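Side-chain contacts in 2,3-dihydroxybenzoate-AMP ligase (Mycobacterium smegmatis, PDB 5KEI), which is an AMP-binding enzyme of the ANL clan, made up of an AMP-binding domain and a C-terminal domain: residues 114-117 with 121-124; 133-138 with 165-170; 362-367 with 447-452; 385-390 with 542-547; 488-493 with 498-503. One frame throughout, in Å; residues are numbered along the deposited sequence.

Interaction 1 of 5, residues 114-117 with 121-124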
# COMPACT_ATOMS: atom_id res chain seq x y z
N GLY A 114 8.76 3.03 17.73
CA GLY A 114 8.42 3.99 18.76
C GLY A 114 6.92 4.19 18.81
O GLY A 114 6.29 4.04 19.86
N LEU A 115 6.34 4.51 17.66
CA LEU A 115 4.90 4.65 17.55
C LEU A 115 4.14 3.37 17.92
O LEU A 115 3.15 3.41 18.66
CB LEU A 115 4.53 5.10 16.13
CG LEU A 115 4.75 6.59 15.87
CD1 LEU A 115 4.69 6.91 14.40
CD2 LEU A 115 3.71 7.40 16.64
N LEU A 116 4.61 2.23 17.42
CA LEU A 116 3.94 0.95 17.68
C LEU A 116 3.92 0.60 19.17
O LEU A 116 2.93 0.06 19.68
CB LEU A 116 4.62 -0.19 16.91
CG LEU A 116 4.47 -0.19 15.38
CD1 LEU A 116 5.36 -1.26 14.78
CD2 LEU A 116 3.02 -0.39 14.97
N ARG A 117 5.01 0.91 19.86
CA ARG A 117 5.13 0.57 21.27
C ARG A 117 4.30 1.49 22.15
O ARG A 117 4.01 1.15 23.29
CB ARG A 117 6.59 0.58 21.70
CG ARG A 117 7.43 -0.45 20.98
CD ARG A 117 8.47 -1.05 21.84
NE ARG A 117 8.99 -2.25 21.21
CZ ARG A 117 10.27 -2.44 20.96
NH1 ARG A 117 11.14 -1.51 21.33
NH2 ARG A 117 10.69 -3.55 20.37
N VAL A 121 -1.33 3.81 15.92
CA VAL A 121 -1.50 3.14 14.65
C VAL A 121 -1.04 4.10 13.59
O VAL A 121 -1.79 5.00 13.21
CB VAL A 121 -2.97 2.71 14.43
CG1 VAL A 121 -3.14 2.10 13.03
CG2 VAL A 121 -3.40 1.72 15.53
N PRO A 122 0.22 3.95 13.13
CA PRO A 122 0.78 4.87 12.14
C PRO A 122 0.12 4.73 10.76
O PRO A 122 -0.31 3.64 10.37
CB PRO A 122 2.26 4.48 12.10
CG PRO A 122 2.29 3.06 12.54
CD PRO A 122 1.22 2.95 13.57
N VAL A 123 -0.00 5.86 10.08
CA VAL A 123 -0.46 5.94 8.71
C VAL A 123 0.76 6.22 7.84
O VAL A 123 1.41 7.26 7.95
CB VAL A 123 -1.51 7.05 8.54
CG1 VAL A 123 -1.90 7.20 7.08
CG2 VAL A 123 -2.73 6.76 9.40
N MET A 124 1.11 5.26 6.99
CA MET A 124 2.36 5.35 6.26
C MET A 124 2.23 6.18 4.97
O MET A 124 1.99 5.64 3.89
CB MET A 124 2.87 3.95 5.95
CG MET A 124 2.84 3.03 7.15
SD MET A 124 3.77 3.70 8.55
CE MET A 124 5.45 3.45 8.00
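P122 meets L115 and L116, and the apolar contact between residues 114-117 and 121-124 rests on these three buried side chains. V121 comes first on the strand. Its CA lies 6.6 Å from the CA of L116, the closest CA pair of the contact. Its side chain nevertheless points away from the helix and packs on R97 and L210.

P122 follows, and its ring is turned toward the helix. It offers a different atom to each leucine. CB of P122 lies 4.1 Å from CD1 of L115. CD of P122 lies 4.0 Å from CD2 of L116. Both are ordinary van der Waals distances, so the fit is close without strain. The two leucines reach the ring in different ways. L115 points at the strand, and its side chain and the proline slide past each other in opposite directions. L116 does not start out toward the strand, but its end comes nearer, and it crosses the proline at about a right angle. Its CG stands opposite the carbonyl carbon (chi1 -70°), and from there CD2 comes closer to the strand than CB does. One proline thus touches two consecutive helix residues.

V123 packs on L99 and L210. M124 ends the strand and touches A256 and L211.

The contact belongs to the beta-alpha-beta unit of strand 97-101, helix 107-117 and strand 121-124. L115 also packs on V98 and V100 of the first strand and on I87 of helix 73-88. P122 reaches L209 of strand 207-212, which runs parallel beside strand 121-124.

Interaction 2 of 5, residues 133-138 with 165-170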
# COMPACT_ATOMS: atom_id res chain seq x y z
N GLU A 133 -3.87 15.24 -0.02
CA GLU A 133 -3.76 13.85 0.46
C GLU A 133 -3.77 13.74 1.99
O GLU A 133 -4.61 13.04 2.57
CB GLU A 133 -2.49 13.19 -0.08
CG GLU A 133 -2.48 12.93 -1.57
CD GLU A 133 -2.21 14.18 -2.40
OE1 GLU A 133 -1.37 15.02 -1.99
OE2 GLU A 133 -2.84 14.32 -3.47
N LEU A 134 -2.82 14.42 2.62
CA LEU A 134 -2.67 14.36 4.07
C LEU A 134 -3.95 14.80 4.78
O LEU A 134 -4.33 14.21 5.81
CB LEU A 134 -1.49 15.23 4.52
CG LEU A 134 -0.07 14.72 4.21
CD1 LEU A 134 0.93 15.13 5.31
CD2 LEU A 134 0.00 13.21 3.97
N THR A 135 -4.61 15.81 4.24
CA THR A 135 -5.88 16.30 4.79
C THR A 135 -6.95 15.22 4.78
O THR A 135 -7.58 14.95 5.80
CB THR A 135 -6.37 17.54 4.03
OG1 THR A 135 -5.68 18.69 4.53
CG2 THR A 135 -7.86 17.75 4.19
N HIS A 136 -7.13 14.60 3.63
CA HIS A 136 -8.06 13.48 3.49
C HIS A 136 -7.65 12.29 4.38
O HIS A 136 -8.52 11.67 5.00
CB HIS A 136 -8.14 13.06 2.02
CG HIS A 136 -8.99 11.85 1.79
ND1 HIS A 136 -10.37 11.87 1.85
CD2 HIS A 136 -8.65 10.58 1.46
CE1 HIS A 136 -10.83 10.67 1.59
NE2 HIS A 136 -9.82 9.86 1.35
N PHE A 137 -6.35 11.99 4.46
CA PHE A 137 -5.88 10.93 5.38
C PHE A 137 -6.23 11.24 6.85
O PHE A 137 -6.74 10.38 7.56
CB PHE A 137 -4.36 10.70 5.25
CG PHE A 137 -3.95 10.15 3.90
CD1 PHE A 137 -4.85 9.47 3.11
CD2 PHE A 137 -2.66 10.33 3.43
CE1 PHE A 137 -4.48 8.98 1.86
CE2 PHE A 137 -2.28 9.85 2.19
CZ PHE A 137 -3.20 9.17 1.40
N ALA A 138 -5.98 12.47 7.29
CA ALA A 138 -6.33 12.91 8.66
C ALA A 138 -7.81 12.69 8.96
O ALA A 138 -8.17 12.17 10.02
CB ALA A 138 -5.98 14.38 8.86
N VAL A 165 -3.51 21.33 10.60
CA VAL A 165 -4.14 21.44 11.90
C VAL A 165 -5.27 22.47 11.86
O VAL A 165 -6.24 22.36 12.62
CB VAL A 165 -3.13 21.81 13.02
CG1 VAL A 165 -3.83 21.85 14.37
CG2 VAL A 165 -1.98 20.80 13.08
N ARG A 166 -5.17 23.46 10.98
CA ARG A 166 -6.23 24.46 10.87
C ARG A 166 -7.54 23.80 10.43
O ARG A 166 -8.60 24.06 11.01
CB ARG A 166 -5.85 25.57 9.88
CG ARG A 166 -6.87 26.71 9.85
CD ARG A 166 -7.07 27.26 8.45
NE ARG A 166 -7.54 26.22 7.54
CZ ARG A 166 -8.81 25.83 7.41
NH1 ARG A 166 -9.77 26.40 8.13
NH2 ARG A 166 -9.13 24.87 6.54
N SER A 167 -7.46 22.94 9.42
CA SER A 167 -8.64 22.25 8.90
C SER A 167 -8.99 20.99 9.70
O SER A 167 -10.10 20.48 9.62
CB SER A 167 -8.43 21.90 7.43
OG SER A 167 -7.26 21.13 7.27
N HIS A 168 -8.02 20.48 10.46
CA HIS A 168 -8.27 19.30 11.28
C HIS A 168 -7.68 19.48 12.67
O HIS A 168 -6.56 19.06 12.94
CB HIS A 168 -7.72 18.06 10.60
CG HIS A 168 -8.36 17.79 9.28
ND1 HIS A 168 -9.51 17.05 9.15
CD2 HIS A 168 -8.03 18.19 8.03
CE1 HIS A 168 -9.86 16.99 7.87
NE2 HIS A 168 -8.98 17.68 7.17
N PRO A 169 -8.45 20.13 13.56
CA PRO A 169 -8.03 20.51 14.91
C PRO A 169 -7.72 19.28 15.76
O PRO A 169 -6.89 19.38 16.66
CB PRO A 169 -9.24 21.27 15.47
CG PRO A 169 -10.02 21.67 14.28
CD PRO A 169 -9.83 20.57 13.28
N ASP A 170 -8.35 18.15 15.45
CA ASP A 170 -8.09 16.89 16.15
C ASP A 170 -6.63 16.46 16.07
O ASP A 170 -6.15 15.70 16.91
CB ASP A 170 -8.98 15.77 15.59
CG ASP A 170 -10.44 15.95 15.95
OD1 ASP A 170 -10.74 16.64 16.96
OD2 ASP A 170 -11.30 15.40 15.23
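A138 and H168 bring the two backbones nearest, with 7.2 Å between their CA atoms. Helix 131-141 and helix 158-167 belong to successive beta-alpha-beta crossovers, each linking parallel strands of the same sheet. The body of the first helix meets the C-terminal end of the second. H168 is the first residue to leave helical geometry there, and its side chain points toward helix 131-141.

The imidazole ring carries the contact. CB of A138 sits over one face, 4.2 Å from CG of H168 and offset toward the rim. T135 comes to the edge instead, near the ring plane, and the two side chains cross at about a right angle. The threonine puts its methyl, not its hydroxyl, against the ring, because CG2 lies opposite the backbone N.

OG1 of T135 and OG of S167 stay 4.0 Å apart. OG of S167 has the carbonyls E163 O and L164 O as partners, and OG1 of T135 makes a weak bond to L131 O.

O of T135 lies 3.4 Å from NE2 of H168, at an angle too poor for a hydrogen bond. CG2 of T135 is 3.2 Å from that same NE2 of H168, closer than ordinary van der Waals contact.

Interaction 3 of 5, residues 362-367 with 447-452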
# COMPACT_ATOMS: atom_id res chain seq x y z
N TYR A 362 5.59 -13.50 -6.20
CA TYR A 362 7.04 -13.49 -6.35
C TYR A 362 7.48 -14.60 -7.28
O TYR A 362 6.86 -15.67 -7.30
CB TYR A 362 7.78 -13.74 -5.04
CG TYR A 362 7.61 -12.77 -3.91
CD1 TYR A 362 8.48 -11.71 -3.74
CD2 TYR A 362 6.62 -12.97 -2.96
CE1 TYR A 362 8.34 -10.84 -2.68
CE2 TYR A 362 6.47 -12.11 -1.92
CZ TYR A 362 7.33 -11.05 -1.77
OH TYR A 362 7.18 -10.21 -0.71
N THR A 363 8.56 -14.37 -8.01
CA THR A 363 9.31 -15.48 -8.56
C THR A 363 10.14 -16.05 -7.41
O THR A 363 10.51 -15.33 -6.47
CB THR A 363 10.21 -15.04 -9.74
OG1 THR A 363 10.91 -13.83 -9.41
CG2 THR A 363 9.38 -14.82 -10.97
N ARG A 364 10.40 -17.35 -7.44
CA ARG A 364 11.17 -17.96 -6.36
C ARG A 364 12.68 -17.89 -6.67
O ARG A 364 13.09 -17.64 -7.82
CB ARG A 364 10.72 -19.41 -6.14
CG ARG A 364 9.20 -19.59 -5.89
CD ARG A 364 8.61 -18.49 -4.99
NE ARG A 364 7.47 -18.91 -4.18
CZ ARG A 364 6.22 -18.50 -4.35
NH1 ARG A 364 5.92 -17.65 -5.33
NH2 ARG A 364 5.25 -18.93 -3.55
N ILE A 365 13.50 -18.06 -5.64
CA ILE A 365 14.94 -17.77 -5.75
C ILE A 365 15.68 -18.67 -6.75
O ILE A 365 16.53 -18.20 -7.52
CB ILE A 365 15.63 -17.87 -4.38
CG1 ILE A 365 15.13 -16.74 -3.48
CG2 ILE A 365 17.14 -17.77 -4.53
CD1 ILE A 365 15.30 -15.39 -4.06
N GLY A 366 15.36 -19.96 -6.79
CA GLY A 366 16.02 -20.79 -7.79
C GLY A 366 15.45 -20.82 -9.20
O GLY A 366 15.95 -21.57 -10.04
N ASP A 367 14.42 -20.02 -9.48
CA ASP A 367 13.63 -20.17 -10.71
C ASP A 367 14.40 -19.96 -12.00
O ASP A 367 15.27 -19.09 -12.07
CB ASP A 367 12.44 -19.22 -10.69
CG ASP A 367 11.29 -19.78 -9.95
OD1 ASP A 367 11.38 -20.98 -9.63
OD2 ASP A 367 10.30 -19.05 -9.71
N ALA A 447 4.20 -22.41 -16.66
CA ALA A 447 2.98 -22.90 -16.03
C ALA A 447 2.95 -22.60 -14.53
O ALA A 447 3.93 -22.82 -13.83
CB ALA A 447 2.83 -24.40 -16.26
N GLY A 448 1.81 -22.13 -14.04
CA GLY A 448 1.65 -21.81 -12.63
C GLY A 448 1.90 -20.34 -12.33
O GLY A 448 1.51 -19.83 -11.27
N TYR A 449 2.54 -19.65 -13.27
CA TYR A 449 2.94 -18.27 -13.04
C TYR A 449 1.97 -17.28 -13.68
O TYR A 449 1.22 -17.60 -14.61
CB TYR A 449 4.38 -18.06 -13.53
CG TYR A 449 5.37 -18.68 -12.58
CD1 TYR A 449 5.97 -17.92 -11.57
CD2 TYR A 449 5.67 -20.05 -12.64
CE1 TYR A 449 6.86 -18.50 -10.66
CE2 TYR A 449 6.56 -20.64 -11.73
CZ TYR A 449 7.15 -19.86 -10.74
OH TYR A 449 8.04 -20.42 -9.83
N LEU A 450 1.98 -16.07 -13.13
CA LEU A 450 1.14 -14.98 -13.59
C LEU A 450 1.83 -14.10 -14.63
O LEU A 450 3.04 -13.92 -14.58
CB LEU A 450 0.73 -14.11 -12.40
CG LEU A 450 -0.34 -14.68 -11.49
CD1 LEU A 450 -0.71 -13.65 -10.42
CD2 LEU A 450 -1.55 -15.09 -12.31
N GLU A 451 1.05 -13.54 -15.55
CA GLU A 451 1.52 -12.40 -16.34
C GLU A 451 0.52 -11.24 -16.29
O GLU A 451 -0.66 -11.44 -16.55
CB GLU A 451 1.77 -12.78 -17.78
CG GLU A 451 2.16 -11.56 -18.61
CD GLU A 451 2.41 -11.89 -20.07
OE1 GLU A 451 1.74 -12.81 -20.60
OE2 GLU A 451 3.28 -11.23 -20.68
N VAL A 452 1.01 -10.05 -15.97
CA VAL A 452 0.18 -8.85 -15.91
C VAL A 452 0.14 -8.20 -17.28
O VAL A 452 1.18 -7.88 -17.85
CB VAL A 452 0.72 -7.81 -14.88
CG1 VAL A 452 -0.10 -6.56 -14.94
CG2 VAL A 452 0.70 -8.38 -13.45
O HOH W 1 9.49 -22.29 -8.02
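Y449 reaches across to D367, and the tight part of the contact is at its hydroxyl. OH of Y449 lies 2.6 Å from OD2 of D367. It is at most a weak hydrogen bond, since the one tyrosine proton has another acceptor within reach. The two side chains come from opposite directions, and the carboxylate and ring planes are 81° apart. OD2 of D367 is also met by the backbone N of R364, at 2.8 Å and from above the carboxylate plane. That bond lies within the type I turn from R364 to D367 and helps to hold the carboxylate in place. NE of R378 gives OH of Y449 a further weak bond.

The rest is looser. CA of T363 stands at the edge of the Y449 ring, 4.4 Å from CE1, and CG of R364 is 4.2 Å from OH of Y449. A water bridges the two polar ends. It gives a proton to OD1 of D367 at 2.8 Å and lies 3.0 Å from OH of Y449.

The guanidinium of R364 turns to the carbonyls of Y362, R378 and P379. The contact joins the loop after strand 360-362 to the residue just before strand 450-455, with V371 of helix 369-374 packed on the Y449 ring.

Interaction 4 of 5, residues 385-390 with 542-547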
# COMPACT_ATOMS: atom_id res chain seq x y z
N GLU A 385 -5.82 -17.13 -2.35
CA GLU A 385 -6.83 -17.55 -3.31
C GLU A 385 -6.96 -16.54 -4.45
O GLU A 385 -7.36 -15.39 -4.23
CB GLU A 385 -8.18 -17.70 -2.62
CG GLU A 385 -8.13 -18.36 -1.27
CD GLU A 385 -9.50 -18.43 -0.62
OE1 GLU A 385 -10.43 -18.93 -1.29
OE2 GLU A 385 -9.65 -17.98 0.55
N ILE A 386 -6.63 -16.94 -5.67
CA ILE A 386 -6.81 -16.00 -6.76
C ILE A 386 -7.89 -16.47 -7.72
O ILE A 386 -8.00 -17.65 -8.06
CB ILE A 386 -5.49 -15.71 -7.52
CG1 ILE A 386 -5.18 -16.75 -8.59
CG2 ILE A 386 -4.33 -15.53 -6.54
CD1 ILE A 386 -3.95 -16.41 -9.45
N ARG A 387 -8.72 -15.52 -8.13
CA ARG A 387 -9.67 -15.73 -9.20
C ARG A 387 -9.33 -14.80 -10.36
O ARG A 387 -9.03 -13.63 -10.16
CB ARG A 387 -11.10 -15.50 -8.70
CG ARG A 387 -11.56 -16.48 -7.64
CD ARG A 387 -12.83 -15.99 -6.94
NE ARG A 387 -13.95 -15.88 -7.87
CZ ARG A 387 -15.13 -15.35 -7.55
NH1 ARG A 387 -15.34 -14.87 -6.33
NH2 ARG A 387 -16.10 -15.29 -8.47
N ILE A 388 -9.33 -15.35 -11.56
CA ILE A 388 -9.19 -14.55 -12.76
C ILE A 388 -10.53 -14.61 -13.50
O ILE A 388 -10.93 -15.68 -13.99
CB ILE A 388 -8.03 -15.05 -13.64
CG1 ILE A 388 -6.73 -15.10 -12.81
CG2 ILE A 388 -7.85 -14.15 -14.84
CD1 ILE A 388 -5.49 -15.45 -13.60
N VAL A 389 -11.24 -13.49 -13.53
CA VAL A 389 -12.63 -13.51 -14.00
C VAL A 389 -12.88 -12.64 -15.23
O VAL A 389 -12.09 -11.75 -15.55
CB VAL A 389 -13.63 -13.07 -12.88
CG1 VAL A 389 -13.42 -13.89 -11.63
CG2 VAL A 389 -13.49 -11.58 -12.58
N ASP A 390 -13.98 -12.90 -15.92
CA ASP A 390 -14.38 -12.08 -17.06
C ASP A 390 -15.31 -10.95 -16.64
O ASP A 390 -15.56 -10.75 -15.46
CB ASP A 390 -15.04 -12.93 -18.15
CG ASP A 390 -16.24 -13.71 -17.64
OD1 ASP A 390 -17.12 -13.12 -16.98
OD2 ASP A 390 -16.30 -14.93 -17.91
N THR A 542 -22.86 -7.59 -10.86
CA THR A 542 -22.60 -8.97 -11.26
C THR A 542 -22.28 -9.83 -10.03
O THR A 542 -22.15 -9.32 -8.92
CB THR A 542 -21.44 -9.07 -12.28
OG1 THR A 542 -20.22 -8.63 -11.68
CG2 THR A 542 -21.73 -8.21 -13.50
N ALA A 543 -22.14 -11.14 -10.24
CA ALA A 543 -21.85 -12.08 -9.14
C ALA A 543 -20.40 -12.01 -8.67
O ALA A 543 -19.78 -13.03 -8.35
CB ALA A 543 -22.20 -13.50 -9.57
N VAL A 544 -19.87 -10.79 -8.63
CA VAL A 544 -18.48 -10.50 -8.34
C VAL A 544 -18.47 -9.09 -7.75
O VAL A 544 -17.50 -8.64 -7.15
CB VAL A 544 -17.59 -10.65 -9.62
CG1 VAL A 544 -16.43 -9.69 -9.65
CG2 VAL A 544 -17.08 -12.08 -9.75
N GLY A 545 -19.61 -8.41 -7.87
CA GLY A 545 -19.83 -7.17 -7.16
C GLY A 545 -19.62 -5.94 -8.02
O GLY A 545 -19.97 -4.82 -7.63
N LYS A 546 -19.05 -6.16 -9.19
CA LYS A 546 -18.84 -5.09 -10.16
C LYS A 546 -20.21 -4.64 -10.70
O LYS A 546 -21.10 -5.46 -10.94
CB LYS A 546 -17.91 -5.58 -11.27
CG LYS A 546 -18.04 -4.87 -12.59
CD LYS A 546 -17.28 -5.61 -13.68
CE LYS A 546 -17.98 -5.47 -15.04
NZ LYS A 546 -17.19 -6.07 -16.15
N ILE A 547 -20.38 -3.33 -10.85
CA ILE A 547 -21.64 -2.77 -11.30
C ILE A 547 -22.04 -3.43 -12.61
O ILE A 547 -21.20 -3.57 -13.50
CB ILE A 547 -21.52 -1.24 -11.46
CG1 ILE A 547 -21.10 -0.60 -10.12
CG2 ILE A 547 -22.83 -0.66 -11.96
CD1 ILE A 547 -20.88 0.92 -10.17
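Strand 385-389 is an outermost strand of a four-stranded antiparallel sheet, and here R387 and V389 meet V544 in a loop near the end of the chain. The loop lies just before helix 549-553. Its sequence, with a glycine and a lysine after V544, is consistent with the glycine-lysine motif near the C-terminus of ANL enzymes.

V544 is buried, makes both of the side-chain contacts, and points toward the strand. Its CG2 does the touching. NH2 of R387 lies 3.6 Å from CG2 of V544, and the two side chains slide past each other in opposite directions. CG1 of V389 is farther from the same methyl CG2 of V544, at 4.5 Å. The arginine chain bends at its third torsion (chi3 62°), and the guanidinium reaches toward the loop. The carbonyl O of A543 stands at the guanidinium edge, but its 4.3 Å from NH2 of R387 is too long for a bond. R387 also makes a cation-pi contact with F431, and V544 rests on L405.

The loop is held by its own backbone. N of T542 bonds to O of K546 at 2.8 Å, and N of G545 bonds to O of T542 at 2.9 Å. NZ of K546 bonds to the carbonyl O of E391, next to the strand.

The contact is consistent with the two-domain build of ANL enzymes, a large N-terminal and a small C-terminal domain.

Interaction 5 of 5, residues 488-493 with 498-503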
# COMPACT_ATOMS: atom_id res chain seq x y z
N VAL A 488 -22.34 5.32 -17.60
CA VAL A 488 -22.78 4.33 -18.56
C VAL A 488 -22.85 4.96 -19.96
O VAL A 488 -23.08 6.17 -20.11
CB VAL A 488 -24.15 3.75 -18.14
CG1 VAL A 488 -24.48 2.56 -18.96
CG2 VAL A 488 -24.11 3.35 -16.66
N ALA A 489 -22.62 4.14 -20.98
CA ALA A 489 -22.67 4.57 -22.37
C ALA A 489 -24.04 4.30 -22.97
O ALA A 489 -24.54 3.17 -22.91
CB ALA A 489 -21.59 3.87 -23.19
N LEU A 490 -24.65 5.34 -23.54
CA LEU A 490 -25.89 5.19 -24.29
C LEU A 490 -25.68 5.62 -25.73
O LEU A 490 -25.00 6.62 -25.98
CB LEU A 490 -26.98 6.03 -23.64
CG LEU A 490 -27.31 5.59 -22.23
CD1 LEU A 490 -28.18 6.64 -21.59
CD2 LEU A 490 -28.00 4.24 -22.22
N PRO A 491 -26.21 4.84 -26.69
CA PRO A 491 -26.22 5.22 -28.11
C PRO A 491 -26.85 6.58 -28.30
O PRO A 491 -27.93 6.84 -27.78
CB PRO A 491 -27.07 4.12 -28.74
CG PRO A 491 -26.73 2.93 -27.93
CD PRO A 491 -26.64 3.44 -26.51
N ASP A 492 -26.14 7.45 -29.00
CA ASP A 492 -26.58 8.81 -29.20
C ASP A 492 -26.23 9.24 -30.61
O ASP A 492 -25.15 8.93 -31.13
CB ASP A 492 -25.95 9.76 -28.17
CG ASP A 492 -26.38 11.22 -28.38
OD1 ASP A 492 -27.43 11.63 -27.83
OD2 ASP A 492 -25.67 11.95 -29.09
N GLU A 493 -27.16 9.98 -31.18
CA GLU A 493 -27.17 10.37 -32.59
C GLU A 493 -26.15 11.45 -32.93
O GLU A 493 -25.76 11.59 -34.09
CB GLU A 493 -28.58 10.84 -32.92
CG GLU A 493 -28.93 10.99 -34.37
CD GLU A 493 -30.23 11.76 -34.52
OE1 GLU A 493 -31.03 11.71 -33.56
OE2 GLU A 493 -30.44 12.41 -35.56
N LYS A 498 -23.43 8.76 -25.47
CA LYS A 498 -23.49 9.79 -24.44
C LYS A 498 -23.21 9.17 -23.07
O LYS A 498 -23.34 7.95 -22.88
CB LYS A 498 -24.83 10.52 -24.45
CG LYS A 498 -26.04 9.63 -24.31
CD LYS A 498 -27.29 10.49 -24.15
CE LYS A 498 -28.55 9.63 -24.09
NZ LYS A 498 -29.79 10.45 -23.96
N ILE A 499 -22.83 10.03 -22.13
CA ILE A 499 -22.51 9.61 -20.78
C ILE A 499 -23.71 9.75 -19.81
O ILE A 499 -24.13 10.85 -19.46
CB ILE A 499 -21.31 10.41 -20.23
CG1 ILE A 499 -20.05 10.14 -21.07
CG2 ILE A 499 -21.06 10.05 -18.79
CD1 ILE A 499 -18.87 11.07 -20.73
N CYS A 500 -24.26 8.62 -19.37
CA CYS A 500 -25.30 8.68 -18.35
C CYS A 500 -24.77 8.31 -16.96
O CYS A 500 -24.32 7.17 -16.73
CB CYS A 500 -26.47 7.78 -18.70
SG CYS A 500 -27.91 8.21 -17.73
N ALA A 501 -24.83 9.28 -16.05
CA ALA A 501 -24.43 9.05 -14.66
C ALA A 501 -25.61 8.55 -13.85
O ALA A 501 -26.52 9.30 -13.49
CB ALA A 501 -23.85 10.32 -14.03
N VAL A 502 -25.59 7.26 -13.59
CA VAL A 502 -26.54 6.62 -12.72
C VAL A 502 -25.99 6.63 -11.29
O VAL A 502 -24.98 6.00 -10.99
CB VAL A 502 -26.84 5.17 -13.18
CG1 VAL A 502 -28.01 4.62 -12.41
CG2 VAL A 502 -27.12 5.16 -14.66
N VAL A 503 -26.67 7.35 -10.41
CA VAL A 503 -26.13 7.65 -9.09
C VAL A 503 -27.05 7.18 -7.95
O VAL A 503 -28.27 7.33 -8.03
CB VAL A 503 -25.89 9.18 -8.96
CG1 VAL A 503 -25.58 9.58 -7.50
CG2 VAL A 503 -24.80 9.62 -9.91
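The flat groups that meet between V488, L490, K498 and C500 are backbone peptides, and three of their four hydrogen bonds lie in the plane of the accepting carbonyl. The fourth, from N of V488 to O of C500 at 2.8 Å, is tilted 31° from it. N of C500 returns to O of V488, also at 2.8 Å. The pair L490 and K498 is bonded twice as well, with N of K498 2.7 Å from O of L490. A489 and I499 form the non-hydrogen-bonded pair between them.

V488, L490, K498 and C500 project from one face of this hairpin, and A489 and I499 from the other. On the first face CD1 of L490 presses on CB of C500 at 3.5 Å, and CB of L490 lies 3.8 Å from CG of K498. The lysine places CG between its backbone N and carbonyl carbon (chi1 56°), then runs on extended and crosses the leucine at a slant. CG2 of V488 meets CG2 of V502 at 4.0 Å. D492 crosses the lysine at about a right angle, with OD1 3.9 Å from CD of K498. That OD1 of D492 is 4.7 Å from NZ of K498, so the opposite charges do not touch. OD2 of D492 bonds instead to the backbone N of F494 and of L495 in the turn.

I552 and V553 of helix 549-553 pack on V488, while I460 meets A489 and I499. The arrangement is an antiparallel beta hairpin, and strand 532-535 completes the small sheet of the C-terminal domain beside it.

In the fold
Interaction 1 is the buried, purely apolar case. Interaction 3 is buried too, but polar and joined by a water. Interactions 2, 4 and 5 are partly buried. Interaction 2 turns on an imidazole between two helices, and interaction 4 on a valine methyl beside an arginine. Interactions 1 and 2 follow each other in the chain through strand 121-124 and helix 131-141, with centres 18 Å apart. Interactions 3 and 4 reach the same antiparallel sheet and touch, as CD2 of L450 packs 4.0 Å from CD1 of I386. Interaction 5 stands apart as the one contact made of strand-to-strand backbone bonds. Along the chain it is nested inside the loop closed by interaction 4.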